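Local coordinates for outer membrane protein Omp121 (PDB 5FQ8) that probably imports nutrients across the bacterial outer membrane as a TonB-dependent receptor, in which a plug domain fills a transmembrane beta barrel, at residues Gly70-Ser75 with Asp822-Gly827; Arg89-Leu94 with Met759-Phe764. All coordinates share one frame; numbering follows the deposited sequence.

In the fold
Following the chain from its N terminus, the plug comes first, and it supplies one side of both contacts. Strand 71-75 pairs with strand 84-88 in an antiparallel hairpin, after which the loop 89-94 leads toward strand 101-103. Contact 2 closes first, when residues 759-764 return to that loop. Contact 1 closes later, at strand 815-825 of the barrel, so the loop made by contact 2 lies wholly within the one made by contact 1. The contact centres are about 15 Å apart, and G70 O and R89 N, 3.1 Å from each other, probably hydrogen-bond where the hairpin ends. Together the contacts tie the plug to two late parts of the chain.

Contact 1 of 2, residues Gly70-Ser75 with Asp822-Gly827; sequences GVQISS and DIRQGG
R824 reaches from the end of strand 815-825 to the backbone of strand 71-75 and gives its NH2 to I73 O, 2.8 Å away in a nearly straight bond (N-H...O 170°). The carbonyl oxygen lies in the guanidinium plane. The other terminal nitrogen, R824 NH1, donates to S74 OG at 2.7 Å, a more bent bond with the hydroxyl tilted from that plane; a weak second bond, also from NH1, goes back to I73 O.

Along the NE-NH2 side of the same guanidinium, D822 accepts two bonds. R824 NE donates at 3.2 Å to D822 OD1, which lies in the guanidinium plane but is met from above the carboxylate plane. R824 NH2 forms a salt bridge to D822 OD2 at 3.0 Å, on its syn side but out of the carboxylate plane. Two residues apart on one strand, these side chains leave the same face, and the aspartate helps fix the rotation of the arginine head. D822 also pairs with R908 of strand 899-915, so its charge is probably balanced by two arginines.

Arginine suits this place because its chain, extended from CG to NE, spans the gap between the short strand segments, whose axes come no closer than 10.7 Å. Serine offers a short hydroxyl acceptor: S74 OG stands beside its own backbone N (chi1 -60°), on the side where NH1 arrives. Around this polar core the packing is slight, with Q72 CG 4.2 Å from R824 NH1. The strands run at 101° to each other and share no sheet: a plug hairpin held by an inward-reaching barrel arginine, within the plugged-barrel architecture of TonB-dependent receptors.

Contact 2 of 2, residues Arg89-Leu94 with Met759-Phe764; sequences RGVSSL and MPVGVF
V761 overlaps the plug loop with both of its methyl branches, CG2 against L94 and CG1 against V91. The closer approach is that of V761 CG2 to L94 CD1, at 4.0 Å; V761 CG1 lies 4.3 Å from V91 CG1. These are ordinary van der Waals contacts between apolar side chains. A forked residue suits the position because its two methyls diverge: CG1 stands anti to the backbone N (chi1 159°) and CG2 beside it, so each meets a different neighbour.

On the plug side, the CB of V91 points at V761, whereas L94 sets off across the line of contact and only its end bends nearer. The side chains of L94 and V761 lie alongside, pointing in opposing directions. The loop belongs to the plug of a TonB-dependent receptor and follows strand 84-88, while V761 lies just before the corner at G762, from which the chain runs on into the strand that includes V763 and F764. The contact thus joins the plug to the corner that leads into a small antiparallel sheet. G762 suits this corner, since at its backbone angles (phi 88°, psi 44°) a beta carbon would press against the carbonyl oxygen of V761.

I697 of strand 697-712 touches both L94 and V761, extending the apolar cluster to a barrel strand. Backbone polar groups close by are satisfied from outside the cluster: V91 O accepts from N699, and V761 O from N799. R89, at the start of the loop, forms salt bridges with E647, E649 and E703.

Contact 1 of 2, residues Gly70-Ser75 with Asp822-Gly827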
ATOM      1  N   GLY B  70     -45.070  -4.148  -7.715  1.00 28.94           N
ATOM      2  CA  GLY B  70     -44.429  -3.360  -6.682  1.00 28.69           C
ATOM      3  C   GLY B  70     -43.021  -3.770  -6.327  1.00 28.16           C
ATOM      4  O   GLY B  70     -42.468  -3.229  -5.367  1.00 27.98           O
ATOM      5  N   VAL B  71     -42.433  -4.712  -7.056  1.00 27.92           N
ATOM      6  CA  VAL B  71     -41.101  -5.220  -6.771  1.00 27.46           C
ATOM      7  C   VAL B  71     -40.254  -4.954  -8.009  1.00 27.07           C
ATOM      8  O   VAL B  71     -40.317  -5.692  -8.998  1.00 27.11           O
ATOM      9  CB  VAL B  71     -41.114  -6.705  -6.395  1.00 27.60           C
ATOM     10  CG1 VAL B  71     -39.705  -7.178  -6.088  1.00 27.15           C
ATOM     11  CG2 VAL B  71     -41.997  -6.928  -5.192  1.00 28.04           C
ATOM     12  N   GLN B  72     -39.459  -3.898  -7.956  1.00 26.74           N
ATOM     13  CA  GLN B  72     -38.700  -3.423  -9.109  1.00 26.41           C
ATOM     14  C   GLN B  72     -37.328  -4.075  -9.072  1.00 25.99           C
ATOM     15  O   GLN B  72     -36.460  -3.676  -8.297  1.00 33.11           O
ATOM     16  CB  GLN B  72     -38.620  -1.902  -9.082  1.00 26.34           C
ATOM     17  CG  GLN B  72     -37.658  -1.271 -10.062  1.00 25.99           C
ATOM     18  CD  GLN B  72     -37.552   0.228  -9.854  1.00 35.06           C
ATOM     19  OE1 GLN B  72     -38.549   0.921  -9.793  1.00 26.29           O
ATOM     20  NE2 GLN B  72     -36.338   0.725  -9.722  1.00 40.56           N
ATOM     21  N   ILE B  73     -37.130  -5.086  -9.905  1.00 25.97           N
ATOM     22  CA  ILE B  73     -35.913  -5.883  -9.895  1.00 25.66           C
ATOM     23  C   ILE B  73     -35.148  -5.600 -11.169  1.00 25.41           C
ATOM     24  O   ILE B  73     -35.708  -5.673 -12.262  1.00 33.37           O
ATOM     25  CB  ILE B  73     -36.229  -7.379  -9.755  1.00 30.66           C
ATOM     26  CG1 ILE B  73     -36.811  -7.650  -8.382  1.00 26.13           C
ATOM     27  CG2 ILE B  73     -34.997  -8.225 -10.016  1.00 25.70           C
ATOM     28  CD1 ILE B  73     -37.388  -8.999  -8.267  1.00 26.46           C
ATOM     29  N   SER B  74     -33.872  -5.270 -11.029  1.00 28.71           N
ATOM     30  CA  SER B  74     -33.052  -4.924 -12.177  1.00 25.19           C
ATOM     31  C   SER B  74     -31.617  -5.362 -11.938  1.00 27.55           C
ATOM     32  O   SER B  74     -31.140  -5.376 -10.801  1.00 24.35           O
ATOM     33  CB  SER B  74     -33.092  -3.423 -12.465  1.00 24.73           C
ATOM     34  OG  SER B  74     -34.399  -2.967 -12.738  1.00 25.06           O
ATOM     35  N   SER B  75     -30.941  -5.723 -13.014  1.00 26.89           N
ATOM     36  CA  SER B  75     -29.533  -6.061 -12.943  1.00 24.09           C
ATOM     37  C   SER B  75     -28.700  -4.834 -13.244  1.00 28.68           C
ATOM     38  O   SER B  75     -29.099  -3.974 -14.028  1.00 33.21           O
ATOM     39  CB  SER B  75     -29.210  -7.156 -13.940  1.00 34.41           C
ATOM     40  OG  SER B  75     -29.437  -6.677 -15.249  1.00 38.99           O
ATOM     41  N   ASP B 822     -41.553  -7.691 -19.905  1.00 28.17           N
ATOM     42  CA  ASP B 822     -41.352  -6.648 -18.914  1.00 27.89           C
ATOM     43  C   ASP B 822     -41.650  -5.328 -19.586  1.00 27.96           C
ATOM     44  O   ASP B 822     -41.165  -5.074 -20.690  1.00 27.89           O
ATOM     45  CB  ASP B 822     -39.927  -6.662 -18.370  1.00 27.34           C
ATOM     46  CG  ASP B 822     -39.845  -6.185 -16.948  1.00 27.15           C
ATOM     47  OD1 ASP B 822     -40.667  -5.338 -16.554  1.00 27.35           O
ATOM     48  OD2 ASP B 822     -38.956  -6.668 -16.221  1.00 28.46           O
ATOM     49  N   ILE B 823     -42.473  -4.508 -18.950  1.00 28.16           N
ATOM     50  CA  ILE B 823     -42.857  -3.235 -19.536  1.00 28.30           C
ATOM     51  C   ILE B 823     -42.746  -2.153 -18.483  1.00 28.12           C
ATOM     52  O   ILE B 823     -43.519  -2.137 -17.522  1.00 28.35           O
ATOM     53  CB  ILE B 823     -44.267  -3.262 -20.127  1.00 28.92           C
ATOM     54  CG1 ILE B 823     -44.318  -4.235 -21.289  1.00 29.12           C
ATOM     55  CG2 ILE B 823     -44.640  -1.892 -20.611  1.00 29.09           C
ATOM     56  CD1 ILE B 823     -44.812  -5.568 -20.900  1.00 29.36           C
ATOM     57  N   ARG B 824     -41.796  -1.248 -18.668  1.00 27.76           N
ATOM     58  CA  ARG B 824     -41.549  -0.155 -17.743  1.00 27.58           C
ATOM     59  C   ARG B 824     -41.493   1.111 -18.564  1.00 27.64           C
ATOM     60  O   ARG B 824     -40.747   1.174 -19.545  1.00 27.46           O
ATOM     61  CB  ARG B 824     -40.241  -0.344 -16.972  1.00 27.05           C
ATOM     62  CG  ARG B 824     -39.983  -1.770 -16.539  1.00 26.94           C
ATOM     63  CD  ARG B 824     -38.775  -1.894 -15.671  1.00 26.48           C
ATOM     64  NE  ARG B 824     -38.644  -3.269 -15.249  1.00 26.46           N
ATOM     65  CZ  ARG B 824     -37.753  -3.707 -14.381  1.00 30.70           C
ATOM     66  NH1 ARG B 824     -36.900  -2.866 -13.827  1.00 27.33           N
ATOM     67  NH2 ARG B 824     -37.727  -4.989 -14.069  1.00 34.92           N
ATOM     68  N   GLN B 825     -42.277   2.105 -18.167  1.00 27.93           N
ATOM     69  CA  GLN B 825     -42.481   3.292 -18.974  1.00 28.13           C
ATOM     70  C   GLN B 825     -42.303   4.524 -18.116  1.00 28.06           C
ATOM     71  O   GLN B 825     -42.925   4.643 -17.056  1.00 28.24           O
ATOM     72  CB  GLN B 825     -43.876   3.297 -19.604  1.00 35.79           C
ATOM     73  CG  GLN B 825     -44.071   2.250 -20.668  1.00 35.46           C
ATOM     74  CD  GLN B 825     -43.416   2.620 -21.983  1.00 36.26           C
ATOM     75  OE1 GLN B 825     -43.222   3.800 -22.272  1.00 37.49           O
ATOM     76  NE2 GLN B 825     -43.072   1.612 -22.789  1.00 28.74           N
ATOM     77  N   GLY B 826     -41.475   5.439 -18.583  1.00 27.85           N
ATOM     78  CA  GLY B 826     -41.354   6.724 -17.938  1.00 27.86           C
ATOM     79  C   GLY B 826     -40.037   6.884 -17.197  1.00 27.33           C
ATOM     80  O   GLY B 826     -39.406   5.919 -16.760  1.00 30.49           O
ATOM     81  N   GLY B 827     -39.631   8.135 -17.058  1.00 27.31           N
ATOM     82  CA  GLY B 827     -38.406   8.465 -16.374  1.00 26.88           C
ATOM     83  C   GLY B 827     -37.251   8.672 -17.327  1.00 26.58           C
ATOM     84  O   GLY B 827     -37.372   8.584 -18.549  1.00 26.71           O
TER

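Contact 2 of 2, residues Arg89-Leu94 with Met759-Phe764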
ATOM      1  N   ARG B  89     -41.734  -0.846  -3.506  1.00 27.82           N
ATOM      2  CA  ARG B  89     -42.558   0.334  -3.280  1.00 28.18           C
ATOM      3  C   ARG B  89     -41.693   1.588  -3.187  1.00 27.88           C
ATOM      4  O   ARG B  89     -41.802   2.388  -2.258  1.00 31.65           O
ATOM      5  CB  ARG B  89     -43.444   0.151  -2.046  1.00 28.68           C
ATOM      6  CG  ARG B  89     -44.547  -0.866  -2.286  1.00 29.11           C
ATOM      7  CD  ARG B  89     -45.462  -1.064  -1.101  1.00 29.66           C
ATOM      8  NE  ARG B  89     -46.565  -1.966  -1.407  1.00 30.11           N
ATOM      9  CZ  ARG B  89     -47.516  -2.297  -0.542  1.00 30.68           C
ATOM     10  NH1 ARG B  89     -47.497  -1.800   0.677  1.00 30.85           N
ATOM     11  NH2 ARG B  89     -48.483  -3.124  -0.896  1.00 31.10           N
ATOM     12  N   GLY B  90     -40.821   1.749  -4.175  1.00 27.45           N
ATOM     13  CA  GLY B  90     -40.024   2.951  -4.309  1.00 27.19           C
ATOM     14  C   GLY B  90     -38.891   3.082  -3.304  1.00 26.89           C
ATOM     15  O   GLY B  90     -38.637   2.230  -2.458  1.00 26.85           O
ATOM     16  N   VAL B  91     -38.204   4.210  -3.420  1.00 27.64           N
ATOM     17  CA  VAL B  91     -37.065   4.541  -2.577  1.00 26.43           C
ATOM     18  C   VAL B  91     -37.559   5.293  -1.353  1.00 26.80           C
ATOM     19  O   VAL B  91     -38.207   6.329  -1.474  1.00 27.09           O
ATOM     20  CB  VAL B  91     -36.038   5.374  -3.352  1.00 26.07           C
ATOM     21  CG1 VAL B  91     -35.052   5.977  -2.420  1.00 25.91           C
ATOM     22  CG2 VAL B  91     -35.340   4.533  -4.377  1.00 25.70           C
ATOM     23  N   SER B  92     -37.270   4.773  -0.172  1.00 26.82           N
ATOM     24  CA  SER B  92     -37.520   5.528   1.039  1.00 27.15           C
ATOM     25  C   SER B  92     -36.254   6.127   1.613  1.00 38.25           C
ATOM     26  O   SER B  92     -36.289   7.225   2.168  1.00 30.54           O
ATOM     27  CB  SER B  92     -38.164   4.642   2.091  1.00 27.47           C
ATOM     28  OG  SER B  92     -39.321   4.032   1.571  1.00 29.02           O
ATOM     29  N   SER B  93     -35.136   5.426   1.485  1.00 32.49           N
ATOM     30  CA  SER B  93     -33.873   5.855   2.069  1.00 26.19           C
ATOM     31  C   SER B  93     -33.185   6.781   1.079  1.00 26.18           C
ATOM     32  O   SER B  93     -32.878   6.376  -0.046  1.00 25.62           O
ATOM     33  CB  SER B  93     -33.010   4.636   2.398  1.00 29.54           C
ATOM     34  OG  SER B  93     -31.910   4.955   3.234  1.00 25.78           O
ATOM     35  N   LEU B  94     -32.968   8.034   1.475  1.00 26.05           N
ATOM     36  CA  LEU B  94     -32.393   8.965   0.519  1.00 25.85           C
ATOM     37  C   LEU B  94     -30.937   8.651   0.264  1.00 32.24           C
ATOM     38  O   LEU B  94     -30.428   8.933  -0.816  1.00 35.71           O
ATOM     39  CB  LEU B  94     -32.553  10.392   0.998  1.00 26.16           C
ATOM     40  CG  LEU B  94     -32.864  11.343  -0.134  1.00 34.94           C
ATOM     41  CD1 LEU B  94     -34.026  10.788  -0.892  1.00 26.36           C
ATOM     42  CD2 LEU B  94     -33.207  12.682   0.449  1.00 34.67           C
ATOM     43  N   MET B 759     -40.825  17.540  -4.787  1.00 29.63           N
ATOM     44  CA  MET B 759     -40.617  16.855  -6.049  1.00 29.27           C
ATOM     45  C   MET B 759     -40.300  15.388  -5.805  1.00 28.83           C
ATOM     46  O   MET B 759     -39.969  14.996  -4.682  1.00 31.56           O
ATOM     47  CB  MET B 759     -39.472  17.520  -6.829  1.00 40.11           C
ATOM     48  CG  MET B 759     -39.533  19.025  -6.877  1.00 37.22           C
ATOM     49  SD  MET B 759     -38.704  19.660  -8.319  1.00 43.79           S
ATOM     50  CE  MET B 759     -39.581  18.807  -9.599  1.00 42.13           C
ATOM     51  N   PRO B 760     -40.396  14.549  -6.829  1.00 28.61           N
ATOM     52  CA  PRO B 760     -40.114  13.130  -6.630  1.00 28.24           C
ATOM     53  C   PRO B 760     -38.649  12.898  -6.333  1.00 27.68           C
ATOM     54  O   PRO B 760     -37.796  13.748  -6.575  1.00 35.96           O
ATOM     55  CB  PRO B 760     -40.510  12.496  -7.969  1.00 28.20           C
ATOM     56  CG  PRO B 760     -41.381  13.447  -8.616  1.00 28.68           C
ATOM     57  CD  PRO B 760     -40.902  14.799  -8.185  1.00 28.78           C
ATOM     58  N   VAL B 761     -38.363  11.716  -5.796  1.00 27.41           N
ATOM     59  CA  VAL B 761     -36.978  11.344  -5.560  1.00 26.89           C
ATOM     60  C   VAL B 761     -36.251  11.247  -6.883  1.00 36.91           C
ATOM     61  O   VAL B 761     -36.744  10.638  -7.836  1.00 31.32           O
ATOM     62  CB  VAL B 761     -36.900  10.020  -4.799  1.00 26.73           C
ATOM     63  CG1 VAL B 761     -35.565   9.422  -5.002  1.00 26.19           C
ATOM     64  CG2 VAL B 761     -37.123  10.249  -3.343  1.00 26.97           C
ATOM     65  N   GLY B 762     -35.081  11.861  -6.958  1.00 26.27           N
ATOM     66  CA  GLY B 762     -34.238  11.703  -8.122  1.00 25.93           C
ATOM     67  C   GLY B 762     -34.493  12.684  -9.238  1.00 26.13           C
ATOM     68  O   GLY B 762     -34.512  12.289 -10.398  1.00 26.04           O
ATOM     69  N   VAL B 763     -34.660  13.965  -8.917  1.00 26.42           N
ATOM     70  CA  VAL B 763     -34.870  14.977  -9.941  1.00 26.66           C
ATOM     71  C   VAL B 763     -33.564  15.280 -10.651  1.00 26.32           C
ATOM     72  O   VAL B 763     -32.514  15.405 -10.020  1.00 26.06           O
ATOM     73  CB  VAL B 763     -35.454  16.243  -9.311  1.00 27.13           C
ATOM     74  CG1 VAL B 763     -35.578  17.322 -10.350  1.00 27.39           C
ATOM     75  CG2 VAL B 763     -36.790  15.936  -8.719  1.00 31.16           C
ATOM     76  N   PHE B 764     -33.620  15.403 -11.973  1.00 26.36           N
ATOM     77  CA  PHE B 764     -32.448  15.735 -12.774  1.00 26.11           C
ATOM     78  C   PHE B 764     -32.458  17.204 -13.149  1.00 35.74           C
ATOM     79  O   PHE B 764     -33.505  17.754 -13.488  1.00 26.88           O
ATOM     80  CB  PHE B 764     -32.395  14.933 -14.063  1.00 25.96           C
ATOM     81  CG  PHE B 764     -31.833  13.573 -13.914  1.00 25.55           C
ATOM     82  CD1 PHE B 764     -30.487  13.354 -14.068  1.00 25.18           C
ATOM     83  CD2 PHE B 764     -32.658  12.509 -13.654  1.00 25.58           C
ATOM     84  CE1 PHE B 764     -29.969  12.108 -13.957  1.00 24.85           C
ATOM     85  CE2 PHE B 764     -32.158  11.262 -13.556  1.00 25.24           C
ATOM     86  CZ  PHE B 764     -30.800  11.054 -13.705  1.00 24.87           C
TER